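PDB 1XKL: salicylic acid-binding protein 2 from Nicotiana tabacum, which hydrolyses methyl salicylate to the defence hormone salicylic acid, an esterase step in the signalling that establishes systemic acquired resistance in plants. Local coordinates for residues Thr54-Thr59 against Leu87-Glu92; Gln162-Glu167 against Met241-Gln246. All coordinates share one frame; numbering follows the deposited sequence.

Contact 1 of 2, residues Thr54-Thr59 against Leu87-Glu92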
loop_
_atom_site.group_PDB
_atom_site.type_symbol
_atom_site.label_atom_id
_atom_site.label_comp_id
_atom_site.label_asym_id
_atom_site.label_seq_id
_atom_site.Cartn_x
_atom_site.Cartn_y
_atom_site.Cartn_z
ATOM N N THR A 54 -7.526 -29.002 -10.532
ATOM C CA THR A 54 -8.432 -30.155 -10.488
ATOM C C THR A 54 -8.868 -30.445 -9.051
ATOM O O THR A 54 -8.184 -30.066 -8.090
ATOM C CB THR A 54 -7.770 -31.449 -11.014
ATOM O OG1 THR A 54 -6.769 -31.891 -10.085
ATOM C CG2 THR A 54 -7.136 -31.216 -12.376
ATOM N N LEU A 55 -9.995 -31.137 -8.903
ATOM C CA LEU A 55 -10.479 -31.475 -7.572
ATOM C C LEU A 55 -9.443 -32.347 -6.869
ATOM O O LEU A 55 -9.288 -32.284 -5.646
ATOM C CB LEU A 55 -11.816 -32.221 -7.646
ATOM C CG LEU A 55 -12.424 -32.581 -6.280
ATOM C CD1 LEU A 55 -12.769 -31.301 -5.532
ATOM C CD2 LEU A 55 -13.663 -33.432 -6.473
ATOM N N TYR A 56 -8.719 -33.145 -7.647
ATOM C CA TYR A 56 -7.700 -34.017 -7.078
ATOM C C TYR A 56 -6.584 -33.236 -6.371
ATOM O O TYR A 56 -6.146 -33.633 -5.293
ATOM C CB TYR A 56 -7.110 -34.929 -8.162
ATOM C CG TYR A 56 -6.200 -36.000 -7.603
ATOM C CD1 TYR A 56 -4.863 -35.724 -7.312
ATOM C CD2 TYR A 56 -6.691 -37.268 -7.304
ATOM C CE1 TYR A 56 -4.039 -36.682 -6.732
ATOM C CE2 TYR A 56 -5.879 -38.235 -6.724
ATOM C CZ TYR A 56 -4.552 -37.935 -6.439
ATOM O OH TYR A 56 -3.744 -38.881 -5.849
ATOM N N ASP A 57 -6.128 -32.136 -6.971
ATOM C CA ASP A 57 -5.071 -31.317 -6.362
ATOM C C ASP A 57 -5.577 -30.708 -5.054
ATOM O O ASP A 57 -4.830 -30.562 -4.092
ATOM C CB ASP A 57 -4.656 -30.151 -7.272
ATOM C CG ASP A 57 -4.078 -30.599 -8.604
ATOM O OD1 ASP A 57 -3.554 -31.729 -8.697
ATOM O OD2 ASP A 57 -4.134 -29.794 -9.558
ATOM N N TYR A 58 -6.850 -30.324 -5.049
ATOM C CA TYR A 58 -7.487 -29.716 -3.889
ATOM C C TYR A 58 -7.679 -30.717 -2.749
ATOM O O TYR A 58 -7.587 -30.356 -1.574
ATOM C CB TYR A 58 -8.833 -29.123 -4.322
ATOM C CG TYR A 58 -9.676 -28.509 -3.230
ATOM C CD1 TYR A 58 -9.124 -27.630 -2.291
ATOM C CD2 TYR A 58 -11.047 -28.773 -3.163
ATOM C CE1 TYR A 58 -9.924 -27.030 -1.315
ATOM C CE2 TYR A 58 -11.851 -28.183 -2.199
ATOM C CZ TYR A 58 -11.291 -27.314 -1.279
ATOM O OH TYR A 58 -12.103 -26.726 -0.329
ATOM N N THR A 59 -7.909 -31.977 -3.105
ATOM C CA THR A 59 -8.149 -33.051 -2.141
ATOM C C THR A 59 -6.882 -33.762 -1.668
ATOM O O THR A 59 -6.933 -34.630 -0.796
ATOM C CB THR A 59 -9.077 -34.120 -2.755
ATOM O OG1 THR A 59 -10.190 -33.475 -3.383
ATOM C CG2 THR A 59 -9.585 -35.075 -1.677
ATOM N N LEU A 87 -14.886 -35.960 -0.412
ATOM C CA LEU A 87 -15.164 -37.270 0.155
ATOM C C LEU A 87 -15.226 -38.335 -0.933
ATOM O O LEU A 87 -14.769 -39.458 -0.739
ATOM C CB LEU A 87 -16.497 -37.247 0.893
ATOM C CG LEU A 87 -16.442 -37.358 2.412
ATOM C CD1 LEU A 87 -15.662 -36.194 2.995
ATOM C CD2 LEU A 87 -17.860 -37.395 2.943
ATOM N N GLY A 88 -15.797 -37.969 -2.075
ATOM C CA GLY A 88 -15.935 -38.909 -3.174
ATOM C C GLY A 88 -14.639 -39.521 -3.654
ATOM O O GLY A 88 -14.594 -40.705 -3.986
ATOM N N LEU A 89 -13.580 -38.718 -3.707
ATOM C CA LEU A 89 -12.293 -39.232 -4.156
ATOM C C LEU A 89 -11.740 -40.217 -3.138
ATOM O O LEU A 89 -11.118 -41.212 -3.505
ATOM C CB LEU A 89 -11.290 -38.098 -4.375
ATOM C CG LEU A 89 -11.355 -37.304 -5.685
ATOM C CD1 LEU A 89 -12.634 -36.481 -5.733
ATOM C CD2 LEU A 89 -10.139 -36.398 -5.780
ATOM N N ALA A 90 -11.967 -39.947 -1.856
ATOM C CA ALA A 90 -11.470 -40.839 -0.811
ATOM C C ALA A 90 -12.218 -42.166 -0.849
ATOM O O ALA A 90 -11.617 -43.232 -0.695
ATOM C CB ALA A 90 -11.620 -40.181 0.561
HETATM N N MSE A 91 -13.531 -42.092 -1.047
HETATM C CA MSE A 91 -14.383 -43.278 -1.128
HETATM C C MSE A 91 -14.026 -44.082 -2.373
HETATM O O MSE A 91 -14.116 -45.308 -2.379
HETATM C CB MSE A 91 -15.857 -42.856 -1.202
HETATM C CG MSE A 91 -16.335 -42.090 0.022
HETATM SE SE MSE A 91 -17.799 -40.852 -0.283
HETATM C CE MSE A 91 -19.261 -42.115 -0.544
ATOM N N GLU A 92 -13.623 -43.390 -3.433
ATOM C CA GLU A 92 -13.268 -44.080 -4.671
ATOM C C GLU A 92 -11.948 -44.828 -4.529
ATOM O O GLU A 92 -11.816 -45.959 -4.998
ATOM C CB GLU A 92 -13.174 -43.086 -5.832
ATOM C CG GLU A 92 -12.878 -43.714 -7.198
ATOM C CD GLU A 92 -13.969 -44.671 -7.665
ATOM O OE1 GLU A 92 -15.140 -44.464 -7.292
ATOM O OE2 GLU A 92 -13.658 -45.617 -8.418
#
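Leu-89 carries this contact: its two methyls meet Leu-55, Tyr-56 and Thr-59 on the first turns of helix 55-67. The short helical segments 55-59 and 87-92 cross almost at right angles (-87°), with axes 10.3 Å apart, which limits the meeting to one small patch. At the start of segment 87-92, Leu-87 points away from that patch and packs on Phe-103 of strand 98-104. Leu-89 does the reverse, and a chi1 of -81° sets CG anti to its carbonyl carbon. Its CD1 lies 3.3 Å from Leu-55 CD2, tighter than ordinary carbon contact. The other methyl, Leu-89 CD2, sits 3.6 Å from Tyr-56 CA. It approaches the Tyr-56 ring obliquely, with Leu-89 CD2 3.9 Å from ring atom CD2 of Tyr-56. On Thr-59 the same Leu-89 CD2 comes within 3.8 Å of OG1. That hydroxyl is not lost in the apolar patch: Thr-59 OG1 donates to Leu-55 O at 2.7 Å, from 40° above the carbonyl plane, and is also hydrogen-bonded to Asn-86 ND2. Ala-90 continues the interface onto Leu-62 and Met-66. Helix 83-93, with strand 98-104 on one flank and helix 55-67 on another, is the helix that follows nucleophile Ser-81 in the alpha/beta hydrolase fold.

Contact 2 of 2, residues Gln162-Glu167 against Met241-Gln246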
loop_
_atom_site.group_PDB
_atom_site.type_symbol
_atom_site.label_atom_id
_atom_site.label_comp_id
_atom_site.label_asym_id
_atom_site.label_seq_id
_atom_site.Cartn_x
_atom_site.Cartn_y
_atom_site.Cartn_z
ATOM N N GLN A 162 -26.700 -16.932 8.722
ATOM C CA GLN A 162 -27.848 -16.164 9.198
ATOM C C GLN A 162 -28.369 -16.583 10.582
ATOM O O GLN A 162 -29.039 -15.800 11.255
ATOM C CB GLN A 162 -28.985 -16.165 8.144
ATOM C CG GLN A 162 -29.997 -17.313 8.180
ATOM C CD GLN A 162 -29.517 -18.574 7.498
ATOM O OE1 GLN A 162 -28.433 -18.613 6.920
ATOM N NE2 GLN A 162 -30.325 -19.623 7.572
ATOM N N LEU A 163 -28.042 -17.797 11.012
ATOM C CA LEU A 163 -28.478 -18.291 12.314
ATOM C C LEU A 163 -27.311 -18.508 13.277
ATOM O O LEU A 163 -27.496 -19.044 14.367
ATOM C CB LEU A 163 -29.252 -19.612 12.166
ATOM C CG LEU A 163 -30.585 -19.584 11.418
ATOM C CD1 LEU A 163 -31.162 -21.000 11.303
ATOM C CD2 LEU A 163 -31.543 -18.678 12.156
ATOM N N CYS A 164 -26.107 -18.111 12.881
ATOM C CA CYS A 164 -24.950 -18.275 13.756
ATOM C C CYS A 164 -24.756 -17.005 14.577
ATOM O O CYS A 164 -25.407 -15.994 14.322
ATOM C CB CYS A 164 -23.691 -18.591 12.936
ATOM S SG CYS A 164 -23.734 -20.200 12.067
ATOM N N SER A 165 -23.876 -17.062 15.573
ATOM C CA SER A 165 -23.626 -15.905 16.433
ATOM C C SER A 165 -22.775 -14.859 15.726
ATOM O O SER A 165 -22.160 -15.131 14.701
ATOM C CB SER A 165 -22.923 -16.344 17.720
ATOM O OG SER A 165 -21.643 -16.889 17.448
ATOM N N PRO A 166 -22.748 -13.632 16.259
ATOM C CA PRO A 166 -21.933 -12.600 15.613
ATOM C C PRO A 166 -20.446 -12.934 15.724
ATOM O O PRO A 166 -19.636 -12.479 14.918
ATOM C CB PRO A 166 -22.323 -11.322 16.367
ATOM C CG PRO A 166 -22.791 -11.825 17.707
ATOM C CD PRO A 166 -23.583 -13.057 17.327
ATOM N N GLU A 167 -20.094 -13.748 16.713
ATOM C CA GLU A 167 -18.708 -14.148 16.901
ATOM C C GLU A 167 -18.290 -15.085 15.761
ATOM O O GLU A 167 -17.213 -14.934 15.194
ATOM C CB GLU A 167 -18.525 -14.859 18.254
ATOM C CG GLU A 167 -18.777 -14.006 19.515
ATOM C CD GLU A 167 -20.232 -13.555 19.671
ATOM O OE1 GLU A 167 -21.149 -14.344 19.345
ATOM O OE2 GLU A 167 -20.458 -12.411 20.136
HETATM N N MSE A 241 -22.196 -27.067 12.208
HETATM C CA MSE A 241 -21.170 -27.334 13.219
HETATM C C MSE A 241 -20.883 -26.126 14.101
HETATM O O MSE A 241 -20.163 -26.230 15.099
HETATM C CB MSE A 241 -19.861 -27.824 12.581
HETATM C CG MSE A 241 -19.056 -26.759 11.859
HETATM SE SE MSE A 241 -19.795 -26.332 10.112
HETATM C CE MSE A 241 -18.729 -27.548 9.064
ATOM N N LEU A 242 -21.453 -24.988 13.723
ATOM C CA LEU A 242 -21.291 -23.750 14.462
ATOM C C LEU A 242 -22.568 -23.356 15.202
ATOM O O LEU A 242 -22.505 -22.952 16.357
ATOM C CB LEU A 242 -20.868 -22.622 13.519
ATOM C CG LEU A 242 -19.490 -22.774 12.869
ATOM C CD1 LEU A 242 -19.252 -21.584 11.962
ATOM C CD2 LEU A 242 -18.392 -22.863 13.940
ATOM N N CYS A 243 -23.729 -23.479 14.560
ATOM C CA CYS A 243 -24.975 -23.113 15.234
ATOM C C CYS A 243 -25.610 -24.254 16.037
ATOM O O CYS A 243 -26.367 -24.006 16.976
ATOM C CB CYS A 243 -25.991 -22.561 14.232
ATOM S SG CYS A 243 -26.417 -23.700 12.903
ATOM N N GLU A 244 -25.306 -25.498 15.681
ATOM C CA GLU A 244 -25.865 -26.647 16.396
ATOM C C GLU A 244 -24.848 -27.778 16.555
ATOM O O GLU A 244 -25.123 -28.920 16.194
ATOM C CB GLU A 244 -27.094 -27.178 15.650
ATOM C CG GLU A 244 -28.191 -26.147 15.414
ATOM C CD GLU A 244 -28.904 -25.734 16.688
ATOM O OE1 GLU A 244 -29.761 -24.824 16.619
ATOM O OE2 GLU A 244 -28.611 -26.317 17.756
ATOM N N PRO A 245 -23.663 -27.480 17.120
ATOM C CA PRO A 245 -22.621 -28.495 17.309
ATOM C C PRO A 245 -23.004 -29.726 18.124
ATOM O O PRO A 245 -22.579 -30.835 17.800
ATOM C CB PRO A 245 -21.482 -27.706 17.954
ATOM C CG PRO A 245 -22.196 -26.639 18.705
ATOM C CD PRO A 245 -23.240 -26.196 17.706
ATOM N N GLN A 246 -23.792 -29.541 19.181
ATOM C CA GLN A 246 -24.188 -30.676 20.002
ATOM C C GLN A 246 -25.190 -31.564 19.256
ATOM O O GLN A 246 -25.132 -32.787 19.366
ATOM C CB GLN A 246 -24.761 -30.193 21.345
ATOM C CG GLN A 246 -23.862 -29.173 22.049
ATOM C CD GLN A 246 -24.415 -28.683 23.376
ATOM O OE1 GLN A 246 -24.260 -29.341 24.406
ATOM N NE2 GLN A 246 -25.073 -27.526 23.354
HETATM O O HOH W 1 -23.006 -19.571 15.957
#
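Cys-164 and Cys-243 meet where the cap region of this alpha/beta hydrolase, inserted between strands 98-104 and 202-207, adjoins the short helix 240-243 that follows catalytic His-238. Their CA atoms are 5.1 Å apart, the nearest such pair across the two segments. The CB bond of Cys-164 runs past the other segment, but a chi1 of -66° places SG beside its own backbone N and brings it over to two beta carbons: Cys-243 CB at 3.9 Å and Leu-242 CB at 4.0 Å. Both of those residues direct their CB toward segment 162-167. Cys-243 SG sits between its backbone N and carbonyl carbon, and the two sulfurs, Cys-164 SG and Cys-243 SG, remain 4.5 Å apart, too far for a disulfide. The touching is therefore sulfur on methylene, supplemented by Leu-163 O, which lies 3.8 Å from Cys-243 CB. No direct hydrogen bond joins the segments. Asp-237, next to the catalytic histidine, instead touches both cysteines and accepts from Leu-163 N through OD2. Ser-165 occupies the N-cap position of helix 166-175, its OG hydrogen-bonded to Asp-168 OD1, and Pro-166 packs on Pro-25 of a second subunit. A single water spans the polar margin: it accepts from Ser-165 N at 2.7 Å and donates weakly to Leu-242 O at 3.4 Å, a carbonyl that also receives Lys-22 NZ.

How the contacts relate
Contact 1 and contact 2 lie on opposite sides of the chain's centre, their own centres 28 Å apart and their nearest atoms about 11 Å apart, so neither touches the other. Both stand at similar range from the bound ligand: the benzoxathiin is about 9 Å from the side chain of Leu-55 in contact 1 and about 10 Å from that of Leu-242 in contact 2. Measured side chain to side chain against the charge relay, Leu-55 lies about 11 Å from Ser-81, Cys-164 about 8 Å from His-238 and Leu-163 about 8 Å from Asp-210.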